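Local coordinates for uncharacterized protein YjgB (Bacillus subtilis, PDB 4YGT) that is of unknown function but is a putative secreted lipoprotein, the first structural representative of the DUF4309 family in the PepSY clan, at residues L102-V107 with Q150-V155; I131-D136 with F144-D149. All blocks are in the same frame, centred on the assembly; numbering follows the deposited sequence.

Contact 1: residues L102-V107 with Q150-V155; sequences LNLGGV and QTADHV
Leu104 meets residues 152-155 with both its backbone and its side chain. Just before it, the side chain of Asn103 turns back on the chain, and OD1 accepts a hydrogen bond from Leu104 N at 2.8 Å. Asn103 ND2 is bonded to Thr96, so both ends of this buried amide are used. With CG anti to the carbonyl carbon (chi1 -65°) the Leu104 side chain reaches toward residues 152-155, where CD1 and CD2 take different partners. CD2 lies 3.6 Å from Val155 CG2, the two side chains crossing obliquely, and also packs on the methyl of Ala152. CD1 sits over the backbone, 3.7 Å from His154 CA. Gly105 O makes a close packing contact with a methyl, Thr151 CG2, at 3.2 Å. Val107 then sets CB and CG1 against Ala152 CB, each at 4.0 Å. Its O also faces Ala152 N. That single N-H is shared by two carbonyls, Leu104 O at 3.3 Å and Val107 O at 3.0 Å. Both bonds are weak and bent, with N-H...O angles of 134° and 131°. Tyr93 and helix 14-27 add further packing around Leu104 and Val107. The arrangement is a 3-10 turn, residues 104-106, in the loop leading to helix 109-116, docked where the chain turns a corner at Asp153 and enters the sheet.

Contact 2: residues I131-D136 with F144-D149; sequences IDYVYD and FVIGTD
Ile131 and Ile146 form a hydrogen-bonded antiparallel pair. Ile131 N gives a nearly straight bond to Ile146 O, 2.9 Å with an N-H...O angle of 169°, and Ile146 N returns one to Ile131 O at 2.8 Å. Tyr133 and Phe144 form the next such pair. Here both donors are tilted from the carbonyl planes. Between them Asp132 and Val145 are a non-hydrogen-bonded pair, and Asp132 CA makes a CA-H...O contact with Phe144 O.

These strands are the arms of a beta hairpin, 131-137 with 140-146, within the antiparallel sheet. The side chains of Ile131, Tyr133, Phe144 and Ile146 share one face. Tyr133 and Ile146 cross at about a right angle, with Tyr133 CD1 3.5 Å from Ile146 CG1. A chi1 of -65° swings the Phe144 ring beside its own backbone N, with its edge, in plane, toward Tyr133 O. Its CE1 lies 3.7 Å from Tyr135 CD2; the two rings meet obliquely.

Helix 109-116 packs on the aromatic face: Leu112 touches both Tyr135 and Phe144, and Pro109 touches Tyr133. Beyond that helix, Gly117 O is hydrogen-bonded to Tyr135 OH. On the other face Asp132 OD2 is hydrogen-bonded to His143 ND1. Strand 121-124 flanks residues 131-136, and strand 152-159 flanks Phe144 to Ile146.

Overall arrangement
From the N terminus, the chain passes helices 14-27 and 46-53 and strands 67-69, 77-82 and 88-95 before reaching residues 102-107. Helix 109-116 and strand 121-124 follow. Contact 2 then closes a short hairpin loop between residues 131-136 and 144-149. Contact 1 closes a longer loop when residues 150-155 return to 102-107. The hairpin lies wholly within this longer loop, so the two closures nest and do not cross. Their centres are about 9 Å apart. Strands 140-146 and 152-159 are neighbours in the sheet, probably hydrogen-bonded from Asp153 N to Val145 O at 2.8 Å. Contact 1 thus ties the loop before helix 109-116 to the sheet to which the hairpin of contact 2 belongs.

Contact 1: residues L102-V107 with Q150-V155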
ATOM      1  N   LEU A 102     -11.697  10.316   3.036  1.00 75.48           N
ATOM      2  CA  LEU A 102     -12.374   9.225   2.332  1.00 73.53           C
ATOM      3  C   LEU A 102     -11.471   8.002   2.123  1.00 70.78           C
ATOM      4  O   LEU A 102     -11.979   6.943   1.751  1.00 68.73           O
ATOM      5  CB  LEU A 102     -12.934   9.691   0.976  1.00 74.26           C
ATOM      6  CG  LEU A 102     -13.888  10.879   0.971  1.00 85.63           C
ATOM      7  CD1 LEU A 102     -14.267  11.238  -0.435  1.00 86.27           C
ATOM      8  CD2 LEU A 102     -15.146  10.609   1.791  1.00 93.48           C
ATOM      9  N   ASN A 103     -10.151   8.124   2.370  1.00 64.46           N
ATOM     10  CA  ASN A 103      -9.246   6.979   2.251  1.00 58.05           C
ATOM     11  C   ASN A 103      -8.303   6.929   3.457  1.00 59.86           C
ATOM     12  O   ASN A 103      -8.818   6.860   4.558  1.00 62.92           O
ATOM     13  CB  ASN A 103      -8.526   6.899   0.892  1.00 53.80           C
ATOM     14  CG  ASN A 103      -7.781   8.127   0.500  1.00 69.21           C
ATOM     15  OD1 ASN A 103      -6.635   8.324   0.900  1.00 69.11           O
ATOM     16  ND2 ASN A 103      -8.427   8.982  -0.278  1.00 55.38           N
ATOM     17  N   LEU A 104      -6.962   6.922   3.286  1.00 53.89           N
ATOM     18  CA  LEU A 104      -5.977   6.758   4.374  1.00 53.77           C
ATOM     19  C   LEU A 104      -6.093   7.770   5.512  1.00 66.03           C
ATOM     20  O   LEU A 104      -5.700   7.444   6.637  1.00 68.34           O
ATOM     21  CB  LEU A 104      -4.528   6.747   3.856  1.00 49.76           C
ATOM     22  CG  LEU A 104      -4.147   5.571   2.938  1.00 48.36           C
ATOM     23  CD1 LEU A 104      -2.653   5.455   2.804  1.00 45.39           C
ATOM     24  CD2 LEU A 104      -4.684   4.257   3.466  1.00 50.89           C
ATOM     25  N   GLY A 105      -6.655   8.949   5.232  1.00 66.82           N
ATOM     26  CA  GLY A 105      -6.889   9.986   6.232  1.00 72.71           C
ATOM     27  C   GLY A 105      -7.877   9.536   7.292  1.00 81.57           C
ATOM     28  O   GLY A 105      -7.822   9.997   8.435  1.00 86.16           O
ATOM     29  N   GLY A 106      -8.759   8.613   6.900  1.00 76.80           N
ATOM     30  CA  GLY A 106      -9.769   8.006   7.756  1.00 79.65           C
ATOM     31  C   GLY A 106      -9.398   6.625   8.263  1.00 78.55           C
ATOM     32  O   GLY A 106     -10.187   6.000   8.974  1.00 80.46           O
ATOM     33  N   VAL A 107      -8.193   6.144   7.911  1.00 69.95           N
ATOM     34  CA  VAL A 107      -7.710   4.820   8.316  1.00 66.99           C
ATOM     35  C   VAL A 107      -6.898   4.984   9.590  1.00 75.44           C
ATOM     36  O   VAL A 107      -5.741   5.413   9.566  1.00 73.90           O
ATOM     37  CB  VAL A 107      -6.943   4.065   7.193  1.00 63.65           C
ATOM     38  CG1 VAL A 107      -6.402   2.725   7.685  1.00 61.26           C
ATOM     39  CG2 VAL A 107      -7.839   3.860   5.975  1.00 61.45           C
ATOM     40  N   GLN A 150      -3.001   9.594  14.499  1.00 92.00           N
ATOM     41  CA  GLN A 150      -3.444   8.216  14.302  1.00 88.18           C
ATOM     42  C   GLN A 150      -4.026   7.924  12.886  1.00 85.88           C
ATOM     43  O   GLN A 150      -4.962   7.140  12.768  1.00 85.50           O
ATOM     44  CB  GLN A 150      -4.430   7.814  15.412  1.00 94.42           C
ATOM     45  CG  GLN A 150      -3.787   7.751  16.809  1.00101.07           C
ATOM     46  CD  GLN A 150      -2.436   7.057  16.835  1.00101.54           C
ATOM     47  OE1 GLN A 150      -2.311   5.848  16.575  1.00 93.19           O
ATOM     48  NE2 GLN A 150      -1.385   7.818  17.101  1.00 79.38           N
ATOM     49  N   THR A 151      -3.422   8.484  11.818  1.00 77.28           N
ATOM     50  CA  THR A 151      -3.849   8.236  10.433  1.00 71.96           C
ATOM     51  C   THR A 151      -2.747   7.488   9.677  1.00 68.83           C
ATOM     52  O   THR A 151      -1.560   7.618  10.023  1.00 67.83           O
ATOM     53  CB  THR A 151      -4.245   9.532   9.693  1.00 82.95           C
ATOM     54  OG1 THR A 151      -3.082  10.325   9.421  1.00 80.83           O
ATOM     55  CG2 THR A 151      -5.315  10.341  10.431  1.00 87.62           C
ATOM     56  N   ALA A 152      -3.149   6.679   8.668  1.00 60.17           N
ATOM     57  CA  ALA A 152      -2.229   5.911   7.819  1.00 54.46           C
ATOM     58  C   ALA A 152      -1.533   6.817   6.804  1.00 54.84           C
ATOM     59  O   ALA A 152      -2.179   7.649   6.170  1.00 53.54           O
ATOM     60  CB  ALA A 152      -2.982   4.795   7.088  1.00 52.23           C
ATOM     61  N   ASP A 153      -0.219   6.635   6.646  1.00 51.31           N
ATOM     62  CA  ASP A 153       0.614   7.365   5.690  1.00 49.81           C
ATOM     63  C   ASP A 153       0.649   6.630   4.380  1.00 52.09           C
ATOM     64  O   ASP A 153       0.451   7.239   3.332  1.00 52.75           O
ATOM     65  CB  ASP A 153       2.021   7.551   6.241  1.00 51.86           C
ATOM     66  CG  ASP A 153       2.049   8.520   7.407  1.00 60.07           C
ATOM     67  OD1 ASP A 153       1.130   9.379   7.497  1.00 65.36           O
ATOM     68  OD2 ASP A 153       2.966   8.417   8.232  1.00 56.03           O
ATOM     69  N   HIS A 154       0.876   5.310   4.448  1.00 46.22           N
ATOM     70  CA  HIS A 154       0.875   4.373   3.326  1.00 41.89           C
ATOM     71  C   HIS A 154       0.603   2.960   3.841  1.00 46.22           C
ATOM     72  O   HIS A 154       0.762   2.673   5.034  1.00 47.85           O
ATOM     73  CB  HIS A 154       2.171   4.422   2.489  1.00 40.40           C
ATOM     74  CG  HIS A 154       3.434   4.293   3.286  1.00 44.43           C
ATOM     75  ND1 HIS A 154       3.930   3.055   3.672  1.00 45.96           N
ATOM     76  CD2 HIS A 154       4.272   5.255   3.728  1.00 46.64           C
ATOM     77  CE1 HIS A 154       5.050   3.310   4.327  1.00 46.48           C
ATOM     78  NE2 HIS A 154       5.298   4.618   4.371  1.00 47.89           N
ATOM     79  N   VAL A 155       0.141   2.103   2.937  1.00 40.12           N
ATOM     80  CA  VAL A 155      -0.166   0.697   3.187  1.00 37.98           C
ATOM     81  C   VAL A 155       0.720  -0.104   2.246  1.00 39.78           C
ATOM     82  O   VAL A 155       0.702   0.145   1.049  1.00 35.78           O
ATOM     83  CB  VAL A 155      -1.665   0.397   2.987  1.00 40.99           C
ATOM     84  CG1 VAL A 155      -1.981  -1.044   3.345  1.00 41.48           C
ATOM     85  CG2 VAL A 155      -2.533   1.347   3.802  1.00 43.50           C
TER

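Contact 2: residues I131-D136 with F144-D149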
ATOM      1  N   ILE A 131       4.526   3.743  12.993  1.00 70.70           N
ATOM      2  CA  ILE A 131       4.277   2.425  13.544  1.00 71.92           C
ATOM      3  C   ILE A 131       3.455   1.623  12.512  1.00 69.37           C
ATOM      4  O   ILE A 131       2.514   2.115  11.884  1.00 68.36           O
ATOM      5  CB  ILE A 131       3.715   2.406  14.992  1.00 81.37           C
ATOM      6  CG1 ILE A 131       4.146   1.118  15.724  1.00 84.64           C
ATOM      7  CG2 ILE A 131       2.207   2.666  15.090  1.00 83.29           C
ATOM      8  CD1 ILE A 131       5.652   1.144  16.263  1.00 98.36           C
ATOM      9  N   ASP A 132       3.906   0.420  12.280  1.00 62.04           N
ATOM     10  CA  ASP A 132       3.358  -0.481  11.282  1.00 56.85           C
ATOM     11  C   ASP A 132       2.476  -1.570  11.916  1.00 64.75           C
ATOM     12  O   ASP A 132       2.981  -2.437  12.632  1.00 66.13           O
ATOM     13  CB  ASP A 132       4.563  -1.085  10.545  1.00 55.64           C
ATOM     14  CG  ASP A 132       4.323  -2.115   9.477  1.00 56.47           C
ATOM     15  OD1 ASP A 132       3.154  -2.300   9.077  1.00 53.40           O
ATOM     16  OD2 ASP A 132       5.308  -2.742   9.042  1.00 59.29           O
ATOM     17  N   TYR A 133       1.161  -1.529  11.622  1.00 62.38           N
ATOM     18  CA  TYR A 133       0.186  -2.549  12.024  1.00 63.48           C
ATOM     19  C   TYR A 133       0.128  -3.625  10.918  1.00 61.77           C
ATOM     20  O   TYR A 133      -0.338  -3.338   9.813  1.00 57.79           O
ATOM     21  CB  TYR A 133      -1.189  -1.907  12.241  1.00 66.90           C
ATOM     22  CG  TYR A 133      -1.257  -1.009  13.453  1.00 74.64           C
ATOM     23  CD1 TYR A 133      -0.865   0.323  13.380  1.00 77.32           C
ATOM     24  CD2 TYR A 133      -1.734  -1.483  14.673  1.00 80.34           C
ATOM     25  CE1 TYR A 133      -0.954   1.167  14.485  1.00 83.40           C
ATOM     26  CE2 TYR A 133      -1.809  -0.655  15.793  1.00 86.22           C
ATOM     27  CZ  TYR A 133      -1.410   0.670  15.694  1.00 96.88           C
ATOM     28  OH  TYR A 133      -1.496   1.517  16.770  1.00103.29           O
ATOM     29  N   VAL A 134       0.669  -4.831  11.178  1.00 56.66           N
ATOM     30  CA  VAL A 134       0.749  -5.884  10.162  1.00 52.95           C
ATOM     31  C   VAL A 134      -0.392  -6.891  10.293  1.00 59.25           C
ATOM     32  O   VAL A 134      -0.610  -7.449  11.368  1.00 63.13           O
ATOM     33  CB  VAL A 134       2.117  -6.616  10.176  1.00 56.39           C
ATOM     34  CG1 VAL A 134       2.254  -7.568   8.995  1.00 53.39           C
ATOM     35  CG2 VAL A 134       3.274  -5.636  10.204  1.00 55.87           C
ATOM     36  N   TYR A 135      -1.079  -7.153   9.166  1.00 54.78           N
ATOM     37  CA  TYR A 135      -2.146  -8.149   9.014  1.00 54.76           C
ATOM     38  C   TYR A 135      -1.687  -9.238   8.042  1.00 53.63           C
ATOM     39  O   TYR A 135      -1.338  -8.917   6.920  1.00 48.51           O
ATOM     40  CB  TYR A 135      -3.452  -7.487   8.521  1.00 54.35           C
ATOM     41  CG  TYR A 135      -4.191  -6.766   9.626  1.00 59.48           C
ATOM     42  CD1 TYR A 135      -5.107  -7.435  10.430  1.00 64.33           C
ATOM     43  CD2 TYR A 135      -3.951  -5.420   9.891  1.00 60.33           C
ATOM     44  CE1 TYR A 135      -5.771  -6.783  11.469  1.00 68.10           C
ATOM     45  CE2 TYR A 135      -4.622  -4.752  10.915  1.00 64.39           C
ATOM     46  CZ  TYR A 135      -5.532  -5.438  11.703  1.00 75.23           C
ATOM     47  OH  TYR A 135      -6.193  -4.785  12.722  1.00 80.88           O
ATOM     48  N   ASP A 136      -1.642 -10.512   8.482  1.00 52.74           N
ATOM     49  CA  ASP A 136      -1.226 -11.602   7.599  1.00 51.32           C
ATOM     50  C   ASP A 136      -2.372 -11.951   6.654  1.00 52.42           C
ATOM     51  O   ASP A 136      -3.520 -12.042   7.095  1.00 52.74           O
ATOM     52  CB  ASP A 136      -0.758 -12.831   8.387  1.00 56.90           C
ATOM     53  CG  ASP A 136       0.560 -12.664   9.139  1.00 68.24           C
ATOM     54  OD1 ASP A 136       1.390 -11.813   8.721  1.00 65.94           O
ATOM     55  OD2 ASP A 136       0.798 -13.438  10.086  1.00 76.04           O
ATOM     56  N   PHE A 144       0.059  -1.673   7.449  1.00 47.30           N
ATOM     57  CA  PHE A 144      -0.570  -0.355   7.570  1.00 48.15           C
ATOM     58  C   PHE A 144       0.373   0.540   8.373  1.00 55.75           C
ATOM     59  O   PHE A 144       0.498   0.357   9.589  1.00 59.33           O
ATOM     60  CB  PHE A 144      -1.951  -0.430   8.217  1.00 51.34           C
ATOM     61  CG  PHE A 144      -2.979  -1.180   7.422  1.00 51.20           C
ATOM     62  CD1 PHE A 144      -3.155  -2.547   7.599  1.00 53.36           C
ATOM     63  CD2 PHE A 144      -3.803  -0.516   6.517  1.00 51.89           C
ATOM     64  CE1 PHE A 144      -4.145  -3.237   6.893  1.00 52.35           C
ATOM     65  CE2 PHE A 144      -4.776  -1.211   5.794  1.00 53.21           C
ATOM     66  CZ  PHE A 144      -4.950  -2.565   6.000  1.00 50.99           C
ATOM     67  N   VAL A 145       1.068   1.475   7.696  1.00 50.02           N
ATOM     68  CA  VAL A 145       2.049   2.347   8.357  1.00 51.62           C
ATOM     69  C   VAL A 145       1.359   3.650   8.823  1.00 60.97           C
ATOM     70  O   VAL A 145       1.084   4.537   8.021  1.00 60.68           O
ATOM     71  CB  VAL A 145       3.283   2.589   7.447  1.00 51.71           C
ATOM     72  CG1 VAL A 145       4.313   3.468   8.128  1.00 53.19           C
ATOM     73  CG2 VAL A 145       3.917   1.269   7.016  1.00 49.64           C
ATOM     74  N   ILE A 146       1.104   3.745  10.138  1.00 63.35           N
ATOM     75  CA  ILE A 146       0.423   4.865  10.803  1.00 67.16           C
ATOM     76  C   ILE A 146       1.459   5.880  11.319  1.00 74.77           C
ATOM     77  O   ILE A 146       2.472   5.510  11.921  1.00 74.44           O
ATOM     78  CB  ILE A 146      -0.501   4.314  11.939  1.00 73.59           C
ATOM     79  CG1 ILE A 146      -1.407   3.144  11.428  1.00 71.39           C
ATOM     80  CG2 ILE A 146      -1.313   5.415  12.649  1.00 78.38           C
ATOM     81  CD1 ILE A 146      -2.736   3.502  10.700  1.00 76.62           C
ATOM     82  N   GLY A 147       1.182   7.155  11.066  1.00 74.96           N
ATOM     83  CA  GLY A 147       2.054   8.260  11.452  1.00 78.02           C
ATOM     84  C   GLY A 147       1.955   8.668  12.906  1.00 88.96           C
ATOM     85  O   GLY A 147       1.448   7.900  13.730  1.00 91.40           O
ATOM     86  N   THR A 148       2.457   9.885  13.232  1.00 88.60           N
ATOM     87  CA  THR A 148       2.420  10.451  14.597  1.00 94.88           C
ATOM     88  C   THR A 148       0.962  10.676  15.014  1.00100.18           C
ATOM     89  O   THR A 148       0.577  10.273  16.115  1.00104.50           O
ATOM     90  CB  THR A 148       3.276  11.707  14.708  1.00108.87           C
ATOM     91  OG1 THR A 148       3.203  12.443  13.478  1.00109.13           O
ATOM     92  CG2 THR A 148       4.722  11.377  15.047  1.00106.53           C
ATOM     93  N   ASP A 149       0.136  11.241  14.101  1.00 92.83           N
ATOM     94  CA  ASP A 149      -1.305  11.343  14.299  1.00 94.32           C
ATOM     95  C   ASP A 149      -1.831   9.953  14.000  1.00 93.90           C
ATOM     96  O   ASP A 149      -1.149   9.183  13.312  1.00 88.93           O
ATOM     97  CB  ASP A 149      -1.934  12.433  13.415  1.00 96.36           C
ATOM     98  CG  ASP A 149      -1.796  12.231  11.919  1.00102.33           C
ATOM     99  OD1 ASP A 149      -0.671  11.912  11.459  1.00 99.41           O
ATOM    100  OD2 ASP A 149      -2.792  12.450  11.200  1.00108.01           O
TER